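Local coordinates for protein dTDP-4-dehydrorhamnose reductase (Bacillus anthracis, PDB 3SC6) that probably catalyses the NADPH-dependent reduction of dTDP-4-dehydrorhamnose to dTDP-L-rhamnose, the last step in making this activated deoxysugar, at residues Q71-R76 and I127-A132; I9-N14 and H62-T67; V81-G86 and A132-G137. One frame throughout, in Å; residues are numbered along the deposited sequence.

Contact 1. Residues Q71-R76 and I127-A132. With NAP (NADP nicotinamide-adenine-dinucleotide phosphate), chain G.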
loop_
_atom_site.group_PDB
_atom_site.type_symbol
_atom_site.label_atom_id
_atom_site.label_comp_id
_atom_site.label_asym_id
_atom_site.label_seq_id
_atom_site.Cartn_x
_atom_site.Cartn_y
_atom_site.Cartn_z
ATOM N N GLN A 71 16.399 -4.510 -0.890
ATOM C CA GLN A 71 17.490 -3.607 -1.236
ATOM C C GLN A 71 17.530 -2.385 -0.308
ATOM O O GLN A 71 18.546 -1.692 -0.226
ATOM C CB GLN A 71 17.390 -3.206 -2.711
ATOM C CG GLN A 71 18.537 -2.341 -3.216
ATOM C CD GLN A 71 18.414 -2.019 -4.695
ATOM O OE1 GLN A 71 19.291 -1.376 -5.274
ATOM N NE2 GLN A 71 17.329 -2.475 -5.317
ATOM N N ALA A 72 16.426 -2.138 0.396
ATOM C CA ALA A 72 16.333 -1.014 1.322
ATOM C C ALA A 72 17.405 -1.131 2.404
ATOM O O ALA A 72 17.912 -0.125 2.894
ATOM C CB ALA A 72 14.950 -0.970 1.957
ATOM N N GLU A 73 17.734 -2.367 2.772
ATOM C CA GLU A 73 18.747 -2.641 3.794
ATOM C C GLU A 73 20.141 -2.206 3.342
ATOM O O GLU A 73 20.979 -1.830 4.158
ATOM C CB GLU A 73 18.766 -4.143 4.114
ATOM C CG GLU A 73 17.473 -4.696 4.714
ATOM C CD GLU A 73 17.167 -4.134 6.091
ATOM O OE1 GLU A 73 18.087 -3.576 6.728
ATOM O OE2 GLU A 73 16.020 -4.298 6.559
ATOM N N LYS A 74 20.378 -2.258 2.037
ATOM C CA LYS A 74 21.666 -1.881 1.476
ATOM C C LYS A 74 21.740 -0.405 1.078
ATOM O O LYS A 74 22.826 0.165 1.000
ATOM C CB LYS A 74 21.994 -2.795 0.294
ATOM C CG LYS A 74 22.075 -4.263 0.707
ATOM C CD LYS A 74 22.434 -5.183 -0.443
ATOM C CE LYS A 74 22.533 -6.631 0.035
ATOM N NZ LYS A 74 22.908 -7.572 -1.059
ATOM N N GLU A 75 20.587 0.205 0.830
ATOM C CA GLU A 75 20.523 1.615 0.453
ATOM C C GLU A 75 19.579 2.332 1.407
ATOM O O GLU A 75 18.428 2.613 1.074
ATOM C CB GLU A 75 20.076 1.773 -1.000
ATOM C CG GLU A 75 21.054 1.167 -2.001
ATOM C CD GLU A 75 20.605 1.324 -3.443
ATOM O OE1 GLU A 75 21.405 1.015 -4.347
ATOM O OE2 GLU A 75 19.462 1.773 -3.675
ATOM N N ARG A 76 20.090 2.637 2.596
ATOM C CA ARG A 76 19.308 3.309 3.630
ATOM C C ARG A 76 19.019 4.785 3.351
ATOM O O ARG A 76 17.878 5.218 3.483
ATOM C CB ARG A 76 19.969 3.118 4.999
ATOM C CG ARG A 76 20.081 1.645 5.393
ATOM C CD ARG A 76 20.684 1.441 6.778
ATOM N NE ARG A 76 20.766 0.019 7.122
ATOM C CZ ARG A 76 21.213 -0.461 8.283
ATOM N NH1 ARG A 76 21.614 0.364 9.246
ATOM N NH2 ARG A 76 21.246 -1.774 8.488
ATOM N N ILE A 127 10.146 -2.847 11.858
ATOM C CA ILE A 127 10.918 -4.087 11.841
ATOM C C ILE A 127 12.112 -4.082 10.865
ATOM O O ILE A 127 13.060 -4.847 11.046
ATOM C CB ILE A 127 9.984 -5.279 11.510
ATOM C CG1 ILE A 127 10.702 -6.619 11.694
ATOM C CG2 ILE A 127 9.410 -5.132 10.104
ATOM C CD1 ILE A 127 9.811 -7.818 11.433
ATOM N N ASN A 128 12.068 -3.227 9.844
ATOM C CA ASN A 128 13.150 -3.147 8.854
ATOM C C ASN A 128 13.321 -1.729 8.313
ATOM O O ASN A 128 12.520 -0.855 8.618
ATOM C CB ASN A 128 12.888 -4.140 7.717
ATOM C CG ASN A 128 11.588 -3.863 6.978
ATOM O OD1 ASN A 128 11.026 -2.774 7.064
ATOM N ND2 ASN A 128 11.129 -4.844 6.214
ATOM N N ILE A 129 14.353 -1.500 7.502
ATOM C CA ILE A 129 14.601 -0.159 6.940
ATOM C C ILE A 129 13.393 0.420 6.214
ATOM O O ILE A 129 13.073 1.592 6.385
ATOM C CB ILE A 129 15.843 -0.123 6.034
ATOM C CG1 ILE A 129 17.096 -0.427 6.853
ATOM C CG2 ILE A 129 16.017 1.253 5.429
ATOM C CD1 ILE A 129 17.353 0.579 7.962
ATOM N N TYR A 130 12.732 -0.386 5.392
ATOM C CA TYR A 130 11.553 0.087 4.671
ATOM C C TYR A 130 10.504 0.587 5.645
ATOM O O TYR A 130 9.990 1.701 5.501
ATOM C CB TYR A 130 10.977 -1.025 3.800
ATOM C CG TYR A 130 9.628 -0.712 3.176
ATOM C CD1 TYR A 130 9.519 0.027 2.004
ATOM C CD2 TYR A 130 8.462 -1.215 3.739
ATOM C CE1 TYR A 130 8.277 0.287 1.437
ATOM C CE2 TYR A 130 7.230 -0.969 3.183
ATOM C CZ TYR A 130 7.136 -0.223 2.035
ATOM O OH TYR A 130 5.890 0.008 1.498
ATOM N N GLY A 131 10.196 -0.237 6.641
ATOM C CA GLY A 131 9.206 0.117 7.648
ATOM C C GLY A 131 9.569 1.375 8.413
ATOM O O GLY A 131 8.705 2.212 8.686
ATOM N N ALA A 132 10.849 1.509 8.752
ATOM C CA ALA A 132 11.343 2.666 9.495
ATOM C C ALA A 132 11.319 3.926 8.657
ATOM O O ALA A 132 11.046 5.007 9.170
ATOM C CB ALA A 132 12.751 2.407 9.995
HETATM P PA NAP G . 5.259 0.790 -6.567
HETATM O O1A NAP G . 6.747 0.671 -6.346
HETATM O O2A NAP G . 4.645 0.180 -7.809
HETATM O O5B NAP G . 4.840 2.343 -6.518
HETATM C C5B NAP G . 5.746 3.360 -6.099
HETATM C C4B NAP G . 5.968 4.329 -7.255
HETATM O O4B NAP G . 6.683 5.486 -6.792
HETATM C C3B NAP G . 6.791 3.703 -8.380
HETATM O O3B NAP G . 6.102 3.759 -9.632
HETATM C C2B NAP G . 8.049 4.539 -8.440
HETATM O O2B NAP G . 8.525 4.702 -9.775
HETATM C C1B NAP G . 7.606 5.856 -7.815
HETATM N N9A NAP G . 8.758 6.682 -7.361
HETATM C C8A NAP G . 9.985 6.260 -7.001
HETATM N N7A NAP G . 10.740 7.337 -6.688
HETATM C C5A NAP G . 9.980 8.433 -6.867
HETATM C C6A NAP G . 10.210 9.889 -6.707
HETATM N N6A NAP G . 11.412 10.357 -6.291
HETATM N N1A NAP G . 9.188 10.732 -6.981
HETATM C C2A NAP G . 7.996 10.257 -7.393
HETATM N N3A NAP G . 7.770 8.936 -7.547
HETATM C C4A NAP G . 8.736 8.016 -7.294
HETATM O O3 NAP G . 4.501 0.205 -5.266
HETATM P PN NAP G . 2.936 0.484 -4.953
HETATM O O1N NAP G . 2.385 -0.734 -4.249
HETATM O O2N NAP G . 2.247 1.038 -6.176
HETATM O O5D NAP G . 3.006 1.676 -3.880
HETATM C C5D NAP G . 1.835 2.088 -3.174
HETATM C C4D NAP G . 2.175 2.432 -1.725
HETATM O O4D NAP G . 1.761 1.368 -0.854
HETATM C C3D NAP G . 3.669 2.642 -1.494
HETATM O O3D NAP G . 3.900 3.916 -0.887
HETATM C C2D NAP G . 4.095 1.527 -0.564
HETATM O O2D NAP G . 5.047 2.009 0.385
HETATM C C1D NAP G . 2.796 1.073 0.093
HETATM N N1N NAP G . 2.782 -0.354 0.450
HETATM C C2N NAP G . 2.936 -1.290 -0.503
HETATM C C3N NAP G . 2.921 -2.646 -0.181
HETATM C C7N NAP G . 3.099 -3.669 -1.271
HETATM O O7N NAP G . 3.327 -3.287 -2.409
HETATM N N7N NAP G . 3.004 -4.968 -0.991
HETATM C C4N NAP G . 2.738 -3.024 1.147
HETATM C C5N NAP G . 2.575 -2.042 2.110
HETATM C C6N NAP G . 2.599 -0.704 1.733
HETATM P P2B NAP G . 9.832 3.907 -10.285
HETATM O O1X NAP G . 9.817 4.151 -11.774
HETATM O O2X NAP G . 10.986 4.561 -9.562
HETATM O O3X NAP G . 9.584 2.475 -9.879
#
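Ile129 pushes its branches into a fork formed by Ala72, Glu73 and Arg76. Its CG2 meets the backbone oxygen of Ala72, 3.5 Å from Ala72 O, while CG1 lies 3.3 Å from Glu73 OE1. CD1 comes over one face of the Arg76 guanidinium, 3.6 Å from Arg76 NE; the arginine chain is extended as far as NE and runs across the isoleucine at about a right angle. Glu73 instead folds back: its bend at chi2 (-66°) brings the carboxylate to the start of helix 129-144, where OE2 accepts a weak bond from Ile129 N at 3.4 Å, nearly straight at 168°. Asn128, the N-cap residue, uses OD1 for Gly131 N, 2.7 Å away, and its amide plane stands 62° from that of the carboxylate. The Glu73 carboxylate thus lies at the amino end of the helix, where the dipole would probably suit its negative charge.

That helix carries the YxxxK signature of short-chain dehydrogenases/reductases, with Tyr130 as its tyrosine. Ala72 CB packs 4.4 Å from Tyr130 CB at the root of this side chain, and the ring then leads away from 71-76. Its hydroxyl is hydrogen-bonded to O2D of the nicotinamide ribose, which approaches at the ring edge, although the modelled separation is doubtfully short. Asn83, in the adjacent helix 76-97, also touches the tyrosine.

Contact 2. Residues I9-N14 and H62-T67. With NAP (NADP nicotinamide-adenine-dinucleotide phosphate), chain G.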
loop_
_atom_site.group_PDB
_atom_site.type_symbol
_atom_site.label_atom_id
_atom_site.label_comp_id
_atom_site.label_asym_id
_atom_site.label_seq_id
_atom_site.Cartn_x
_atom_site.Cartn_y
_atom_site.Cartn_z
ATOM N N ILE A 9 -4.294 15.249 -7.083
ATOM C CA ILE A 9 -2.967 14.931 -7.594
ATOM C C ILE A 9 -2.551 13.567 -7.067
ATOM O O ILE A 9 -2.790 13.249 -5.904
ATOM C CB ILE A 9 -1.901 15.969 -7.181
ATOM C CG1 ILE A 9 -2.172 17.311 -7.860
ATOM C CG2 ILE A 9 -0.515 15.510 -7.596
ATOM C CD1 ILE A 9 -1.125 18.376 -7.551
ATOM N N ILE A 10 -1.946 12.757 -7.936
ATOM C CA ILE A 10 -1.484 11.422 -7.563
ATOM C C ILE A 10 0.017 11.311 -7.819
ATOM O O ILE A 10 0.466 11.426 -8.955
ATOM C CB ILE A 10 -2.200 10.318 -8.356
ATOM C CG1 ILE A 10 -3.709 10.388 -8.121
ATOM C CG2 ILE A 10 -1.684 8.961 -7.942
ATOM C CD1 ILE A 10 -4.492 9.321 -8.857
ATOM N N THR A 11 0.788 11.106 -6.757
ATOM C CA THR A 11 2.236 10.977 -6.882
ATOM C C THR A 11 2.583 9.494 -7.050
ATOM O O THR A 11 2.102 8.651 -6.299
ATOM C CB THR A 11 2.962 11.559 -5.658
ATOM O OG1 THR A 11 2.577 10.842 -4.480
ATOM C CG2 THR A 11 2.621 13.032 -5.488
ATOM N N GLY A 12 3.425 9.183 -8.031
ATOM C CA GLY A 12 3.819 7.795 -8.299
ATOM C C GLY A 12 2.694 7.099 -9.056
ATOM O O GLY A 12 2.310 5.976 -8.728
ATOM N N ALA A 13 2.182 7.782 -10.080
ATOM C CA ALA A 13 1.084 7.288 -10.916
ATOM C C ALA A 13 1.363 6.024 -11.732
ATOM O O ALA A 13 0.421 5.336 -12.120
ATOM C CB ALA A 13 0.606 8.398 -11.841
ATOM N N ASN A 14 2.630 5.722 -12.015
ATOM C CA ASN A 14 2.960 4.519 -12.794
ATOM C C ASN A 14 3.054 3.232 -11.980
ATOM O O ASN A 14 3.134 2.142 -12.551
ATOM C CB ASN A 14 4.246 4.715 -13.603
ATOM C CG ASN A 14 4.115 5.799 -14.649
ATOM O OD1 ASN A 14 3.068 6.435 -14.772
ATOM N ND2 ASN A 14 5.177 6.010 -15.420
ATOM N N HIS A 62 -0.805 10.530 -2.101
ATOM C CA HIS A 62 0.613 10.272 -2.194
ATOM C C HIS A 62 0.939 8.782 -2.258
ATOM O O HIS A 62 0.935 8.089 -1.237
ATOM C CB HIS A 62 1.297 10.912 -0.997
ATOM C CG HIS A 62 2.785 10.842 -1.045
ATOM N ND1 HIS A 62 3.545 11.816 -1.654
ATOM C CD2 HIS A 62 3.657 9.936 -0.548
ATOM C CE1 HIS A 62 4.823 11.510 -1.536
ATOM N NE2 HIS A 62 4.920 10.375 -0.868
ATOM N N CYS A 63 1.229 8.295 -3.463
ATOM C CA CYS A 63 1.559 6.883 -3.663
ATOM C C CYS A 63 3.053 6.667 -3.901
ATOM O O CYS A 63 3.548 5.548 -3.763
ATOM C CB CYS A 63 0.765 6.317 -4.838
ATOM S SG CYS A 63 -1.030 6.439 -4.638
ATOM N N ALA A 64 3.768 7.733 -4.255
ATOM C CA ALA A 64 5.206 7.649 -4.511
ATOM C C ALA A 64 5.949 7.034 -3.324
ATOM O O ALA A 64 5.669 7.363 -2.169
ATOM C CB ALA A 64 5.769 9.032 -4.832
ATOM N N ALA A 65 6.894 6.141 -3.617
ATOM C CA ALA A 65 7.674 5.484 -2.572
ATOM C C ALA A 65 8.709 4.502 -3.126
ATOM O O ALA A 65 8.628 4.063 -4.278
ATOM C CB ALA A 65 6.747 4.756 -1.609
ATOM N N TYR A 66 9.688 4.181 -2.281
ATOM C CA TYR A 66 10.758 3.252 -2.608
ATOM C C TYR A 66 10.293 1.952 -1.970
ATOM O O TYR A 66 10.469 1.746 -0.772
ATOM C CB TYR A 66 12.076 3.732 -2.000
ATOM C CG TYR A 66 13.262 2.848 -2.290
ATOM C CD1 TYR A 66 14.046 3.056 -3.417
ATOM C CD2 TYR A 66 13.611 1.816 -1.432
ATOM C CE1 TYR A 66 15.142 2.253 -3.689
ATOM C CE2 TYR A 66 14.706 1.007 -1.691
ATOM C CZ TYR A 66 15.469 1.231 -2.823
ATOM O OH TYR A 66 16.556 0.427 -3.090
ATOM N N THR A 67 9.684 1.086 -2.777
ATOM C CA THR A 67 9.161 -0.193 -2.295
ATOM C C THR A 67 10.062 -1.411 -2.511
ATOM O O THR A 67 9.569 -2.510 -2.773
ATOM C CB THR A 67 7.809 -0.485 -2.964
ATOM O OG1 THR A 67 7.993 -0.621 -4.378
ATOM C CG2 THR A 67 6.822 0.642 -2.682
HETATM P PA NAP G . 5.259 0.790 -6.567
HETATM O O1A NAP G . 6.747 0.671 -6.346
HETATM O O2A NAP G . 4.645 0.180 -7.809
HETATM O O5B NAP G . 4.840 2.343 -6.518
HETATM C C5B NAP G . 5.746 3.360 -6.099
HETATM C C4B NAP G . 5.968 4.329 -7.255
HETATM O O4B NAP G . 6.683 5.486 -6.792
HETATM C C3B NAP G . 6.791 3.703 -8.380
HETATM O O3B NAP G . 6.102 3.759 -9.632
HETATM C C2B NAP G . 8.049 4.539 -8.440
HETATM O O2B NAP G . 8.525 4.702 -9.775
HETATM C C1B NAP G . 7.606 5.856 -7.815
HETATM N N9A NAP G . 8.758 6.682 -7.361
HETATM C C8A NAP G . 9.985 6.260 -7.001
HETATM N N7A NAP G . 10.740 7.337 -6.688
HETATM C C5A NAP G . 9.980 8.433 -6.867
HETATM C C6A NAP G . 10.210 9.889 -6.707
HETATM N N6A NAP G . 11.412 10.357 -6.291
HETATM N N1A NAP G . 9.188 10.732 -6.981
HETATM C C2A NAP G . 7.996 10.257 -7.393
HETATM N N3A NAP G . 7.770 8.936 -7.547
HETATM C C4A NAP G . 8.736 8.016 -7.294
HETATM O O3 NAP G . 4.501 0.205 -5.266
HETATM P PN NAP G . 2.936 0.484 -4.953
HETATM O O1N NAP G . 2.385 -0.734 -4.249
HETATM O O2N NAP G . 2.247 1.038 -6.176
HETATM O O5D NAP G . 3.006 1.676 -3.880
HETATM C C5D NAP G . 1.835 2.088 -3.174
HETATM C C4D NAP G . 2.175 2.432 -1.725
HETATM O O4D NAP G . 1.761 1.368 -0.854
HETATM C C3D NAP G . 3.669 2.642 -1.494
HETATM O O3D NAP G . 3.900 3.916 -0.887
HETATM C C2D NAP G . 4.095 1.527 -0.564
HETATM O O2D NAP G . 5.047 2.009 0.385
HETATM C C1D NAP G . 2.796 1.073 0.093
HETATM N N1N NAP G . 2.782 -0.354 0.450
HETATM C C2N NAP G . 2.936 -1.290 -0.503
HETATM C C3N NAP G . 2.921 -2.646 -0.181
HETATM C C7N NAP G . 3.099 -3.669 -1.271
HETATM O O7N NAP G . 3.327 -3.287 -2.409
HETATM N N7N NAP G . 3.004 -4.968 -0.991
HETATM C C4N NAP G . 2.738 -3.024 1.147
HETATM C C5N NAP G . 2.575 -2.042 2.110
HETATM C C6N NAP G . 2.599 -0.704 1.733
HETATM P P2B NAP G . 9.832 3.907 -10.285
HETATM O O1X NAP G . 9.817 4.151 -11.774
HETATM O O2X NAP G . 10.986 4.561 -9.562
HETATM O O3X NAP G . 9.584 2.475 -9.879
#
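The glycine-rich turn of the Rossmann fold begins here: strand 6-11 runs into the TGxxGxxG loop through Thr11 and Gly12, and the end of the neighbouring parallel strand 59-62 lies beside it. Thr11 and His62 form a parallel bridge, with both side chains on the same face of the sheet. The link continues past His62, since Cys63 N gives a hydrogen bond to Thr11 O at 3.0 Å, the donor standing 20° from the carbonyl plane. Thr11 OG1 sits between its own backbone N and carbonyl carbon (chi1 62°), which turns the hydroxyl toward the backbone of 62-67. There it accepts weak bonds from Cys63 N and, at 3.3 Å, from Ala64 N. The same oxygen lies obliquely to the His62 ring. Gly12, without a side chain and with positive phi, allows its CA to lie 4.0 Å from Ala64 CA. On the other face, Ile10 CG2 touches Cys63 SG at 4.2 Å.

Beyond the bridge, 62-67 follows the NADP. Ala64 CB meets adenine N3A at 3.4 Å, Ala65 N donates to O4B of the adenosine ribose at 3.2 Å, and Thr67 OG1 donates to diphosphate O1A at 2.7 Å. Cys63 O accepts a weak bond from O3D of the nicotinamide ribose. Thr11 O thus takes the bond from Cys63 N, and OG1 adds weak ones from Cys63 N and Ala64 N; together they probably help to hold the start of a loop whose next amide and hydroxyl donors are turned to the cofactor.

Contact 3. Residues V81-G86 and A132-G137. With NAP (NADP nicotinamide-adenine-dinucleotide phosphate), chain G.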
loop_
_atom_site.group_PDB
_atom_site.type_symbol
_atom_site.label_atom_id
_atom_site.label_comp_id
_atom_site.label_asym_id
_atom_site.label_seq_id
_atom_site.Cartn_x
_atom_site.Cartn_y
_atom_site.Cartn_z
ATOM N N VAL A 81 15.391 9.274 1.920
ATOM C CA VAL A 81 15.217 10.406 1.019
ATOM C C VAL A 81 13.863 10.329 0.331
ATOM O O VAL A 81 13.118 11.299 0.321
ATOM C CB VAL A 81 16.341 10.493 -0.046
ATOM C CG1 VAL A 81 16.056 11.618 -1.035
ATOM C CG2 VAL A 81 17.689 10.696 0.616
ATOM N N ILE A 82 13.538 9.167 -0.222
ATOM C CA ILE A 82 12.265 8.985 -0.914
ATOM C C ILE A 82 11.064 8.901 0.014
ATOM O O ILE A 82 10.157 9.708 -0.087
ATOM C CB ILE A 82 12.253 7.704 -1.787
ATOM C CG1 ILE A 82 13.339 7.758 -2.862
ATOM C CG2 ILE A 82 10.889 7.539 -2.463
ATOM C CD1 ILE A 82 13.179 8.902 -3.816
ATOM N N ASN A 83 11.069 7.921 0.914
ATOM C CA ASN A 83 9.964 7.714 1.854
ATOM C C ASN A 83 9.768 8.739 2.968
ATOM O O ASN A 83 8.626 9.078 3.298
ATOM C CB ASN A 83 10.052 6.311 2.466
ATOM C CG ASN A 83 9.844 5.204 1.440
ATOM O OD1 ASN A 83 9.428 5.458 0.313
ATOM N ND2 ASN A 83 10.093 3.967 1.846
ATOM N N ALA A 84 10.857 9.218 3.555
ATOM C CA ALA A 84 10.762 10.197 4.636
ATOM C C ALA A 84 10.758 11.634 4.112
ATOM O O ALA A 84 9.730 12.321 4.160
ATOM C CB ALA A 84 11.903 9.999 5.615
ATOM N N ILE A 85 11.913 12.081 3.614
ATOM C CA ILE A 85 12.056 13.433 3.082
ATOM C C ILE A 85 11.003 13.706 2.019
ATOM O O ILE A 85 10.448 14.799 1.949
ATOM C CB ILE A 85 13.479 13.681 2.507
ATOM C CG1 ILE A 85 14.540 13.465 3.594
ATOM C CG2 ILE A 85 13.603 15.088 1.941
ATOM C CD1 ILE A 85 14.351 14.341 4.807
ATOM N N GLY A 86 10.717 12.705 1.201
ATOM C CA GLY A 86 9.722 12.846 0.146
ATOM C C GLY A 86 8.339 13.162 0.688
ATOM O O GLY A 86 7.632 14.010 0.150
ATOM N N ALA A 132 10.849 1.509 8.752
ATOM C CA ALA A 132 11.343 2.666 9.495
ATOM C C ALA A 132 11.319 3.926 8.657
ATOM O O ALA A 132 11.046 5.007 9.170
ATOM C CB ALA A 132 12.751 2.407 9.995
ATOM N N SER A 133 11.612 3.788 7.370
ATOM C CA SER A 133 11.624 4.930 6.466
ATOM C C SER A 133 10.227 5.520 6.313
ATOM O O SER A 133 10.070 6.741 6.326
ATOM C CB SER A 133 12.175 4.538 5.097
ATOM O OG SER A 133 11.366 3.545 4.497
ATOM N N LYS A 134 9.206 4.675 6.160
ATOM C CA LYS A 134 7.864 5.226 6.019
ATOM C C LYS A 134 7.284 5.705 7.344
ATOM O O LYS A 134 6.431 6.585 7.357
ATOM C CB LYS A 134 6.904 4.347 5.223
ATOM C CG LYS A 134 7.411 4.110 3.808
ATOM C CD LYS A 134 6.352 3.583 2.873
ATOM C CE LYS A 134 5.275 4.660 2.674
ATOM N NZ LYS A 134 4.194 4.294 1.731
ATOM N N TYR A 135 7.731 5.138 8.458
ATOM C CA TYR A 135 7.230 5.598 9.745
ATOM C C TYR A 135 7.718 7.033 9.901
ATOM O O TYR A 135 6.971 7.902 10.352
ATOM C CB TYR A 135 7.678 4.704 10.901
ATOM C CG TYR A 135 7.317 5.268 12.257
ATOM C CD1 TYR A 135 6.003 5.269 12.706
ATOM C CD2 TYR A 135 8.305 5.735 13.121
ATOM C CE1 TYR A 135 5.674 5.784 13.951
ATOM C CE2 TYR A 135 7.988 6.237 14.372
ATOM C CZ TYR A 135 6.669 6.257 14.783
ATOM O OH TYR A 135 6.335 6.753 16.030
ATOM N N ALA A 136 8.967 7.275 9.496
ATOM C CA ALA A 136 9.559 8.601 9.563
ATOM C C ALA A 136 8.735 9.488 8.641
ATOM O O ALA A 136 8.525 10.668 8.911
ATOM C CB ALA A 136 11.016 8.568 9.116
ATOM N N GLY A 137 8.274 8.902 7.541
ATOM C CA GLY A 137 7.453 9.617 6.572
ATOM C C GLY A 137 6.138 10.021 7.215
ATOM O O GLY A 137 5.706 11.163 7.075
HETATM P PA NAP G . 5.259 0.790 -6.567
HETATM O O1A NAP G . 6.747 0.671 -6.346
HETATM O O2A NAP G . 4.645 0.180 -7.809
HETATM O O5B NAP G . 4.840 2.343 -6.518
HETATM C C5B NAP G . 5.746 3.360 -6.099
HETATM C C4B NAP G . 5.968 4.329 -7.255
HETATM O O4B NAP G . 6.683 5.486 -6.792
HETATM C C3B NAP G . 6.791 3.703 -8.380
HETATM O O3B NAP G . 6.102 3.759 -9.632
HETATM C C2B NAP G . 8.049 4.539 -8.440
HETATM O O2B NAP G . 8.525 4.702 -9.775
HETATM C C1B NAP G . 7.606 5.856 -7.815
HETATM N N9A NAP G . 8.758 6.682 -7.361
HETATM C C8A NAP G . 9.985 6.260 -7.001
HETATM N N7A NAP G . 10.740 7.337 -6.688
HETATM C C5A NAP G . 9.980 8.433 -6.867
HETATM C C6A NAP G . 10.210 9.889 -6.707
HETATM N N6A NAP G . 11.412 10.357 -6.291
HETATM N N1A NAP G . 9.188 10.732 -6.981
HETATM C C2A NAP G . 7.996 10.257 -7.393
HETATM N N3A NAP G . 7.770 8.936 -7.547
HETATM C C4A NAP G . 8.736 8.016 -7.294
HETATM O O3 NAP G . 4.501 0.205 -5.266
HETATM P PN NAP G . 2.936 0.484 -4.953
HETATM O O1N NAP G . 2.385 -0.734 -4.249
HETATM O O2N NAP G . 2.247 1.038 -6.176
HETATM O O5D NAP G . 3.006 1.676 -3.880
HETATM C C5D NAP G . 1.835 2.088 -3.174
HETATM C C4D NAP G . 2.175 2.432 -1.725
HETATM O O4D NAP G . 1.761 1.368 -0.854
HETATM C C3D NAP G . 3.669 2.642 -1.494
HETATM O O3D NAP G . 3.900 3.916 -0.887
HETATM C C2D NAP G . 4.095 1.527 -0.564
HETATM O O2D NAP G . 5.047 2.009 0.385
HETATM C C1D NAP G . 2.796 1.073 0.093
HETATM N N1N NAP G . 2.782 -0.354 0.450
HETATM C C2N NAP G . 2.936 -1.290 -0.503
HETATM C C3N NAP G . 2.921 -2.646 -0.181
HETATM C C7N NAP G . 3.099 -3.669 -1.271
HETATM O O7N NAP G . 3.327 -3.287 -2.409
HETATM N N7N NAP G . 3.004 -4.968 -0.991
HETATM C C4N NAP G . 2.738 -3.024 1.147
HETATM C C5N NAP G . 2.575 -2.042 2.110
HETATM C C6N NAP G . 2.599 -0.704 1.733
HETATM P P2B NAP G . 9.832 3.907 -10.285
HETATM O O1X NAP G . 9.817 4.151 -11.774
HETATM O O2X NAP G . 10.986 4.561 -9.562
HETATM O O3X NAP G . 9.584 2.475 -9.879
#
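Asn83 and Ser133 make the polar link between two nearly parallel helices, whose short segments approach to 7.1 Å between axes and cross at 17°. With chi1 at -65°, the Asn83 side chain leans to the side of its own backbone N, and this conformer sends the amide into the groove. ND2 donates to Ser133 OG at 3.0 Å, almost straight, with the oxygen nearly in the amide plane. OD1 accepts from Tyr66 N in the cofactor-binding loop, so both ends of the amide are held and its rotation is fixed. Besides receiving Asn83, the Ser133 hydroxyl bonds back to Tyr130 O, one turn earlier in its own helix.

Lys134 crosses Asn83 obliquely, its CG 3.3 Å from Asn83 ND2. The chain is extended through chi2 and then bends at chi3 (66°), which directs NZ to the nicotinamide ribose. There NZ is modelled within hydrogen-bonding distance of both O2D and O3D, although its position is less sure. This is the lysine of the YxxxK signature, and binding the ribose hydroxyls is its usual role in the family.

Small residues allow the close approach further along: Ala84 CA lies 3.9 Å from Gly137 CA, Ala84 CB lies 3.9 Å from Ala136 CB, and Gly137 CA makes a CH···O contact with Asn83 O. Helix 76-97 contains a wider pi-type turn at 81-85, and from its side toward the cofactor Ile82 CD1 reaches adenine N6A at 3.4 Å. The helix connects strand 59-62 to strand 100-106, while helix 129-144 leads into strand 148-157, so the pair packs across successive units of the parallel Rossmann sheet.

In the fold
From the N terminus, contact 2 comes first: residues 9-14 at the end of strand 6-11 meet 62-67 after strand 59-62, closing a loop that holds strand 30-35 and helices 16-24 and 45-55. It is complete before the others begin. Contacts 1 and 3 then cross, since 71-76 and 81-86 are followed in the same order by 127-132 and 132-137, which share Ala132. Both close loops that contain strand 100-106 and bring 71-86 against helix 129-144, one from the end of helix 69-72 and the turn after it, the other from helix 76-97. Tyr66 joins the sets, packing on Tyr130 and bonding Asn83. All three contacts touch the NADP.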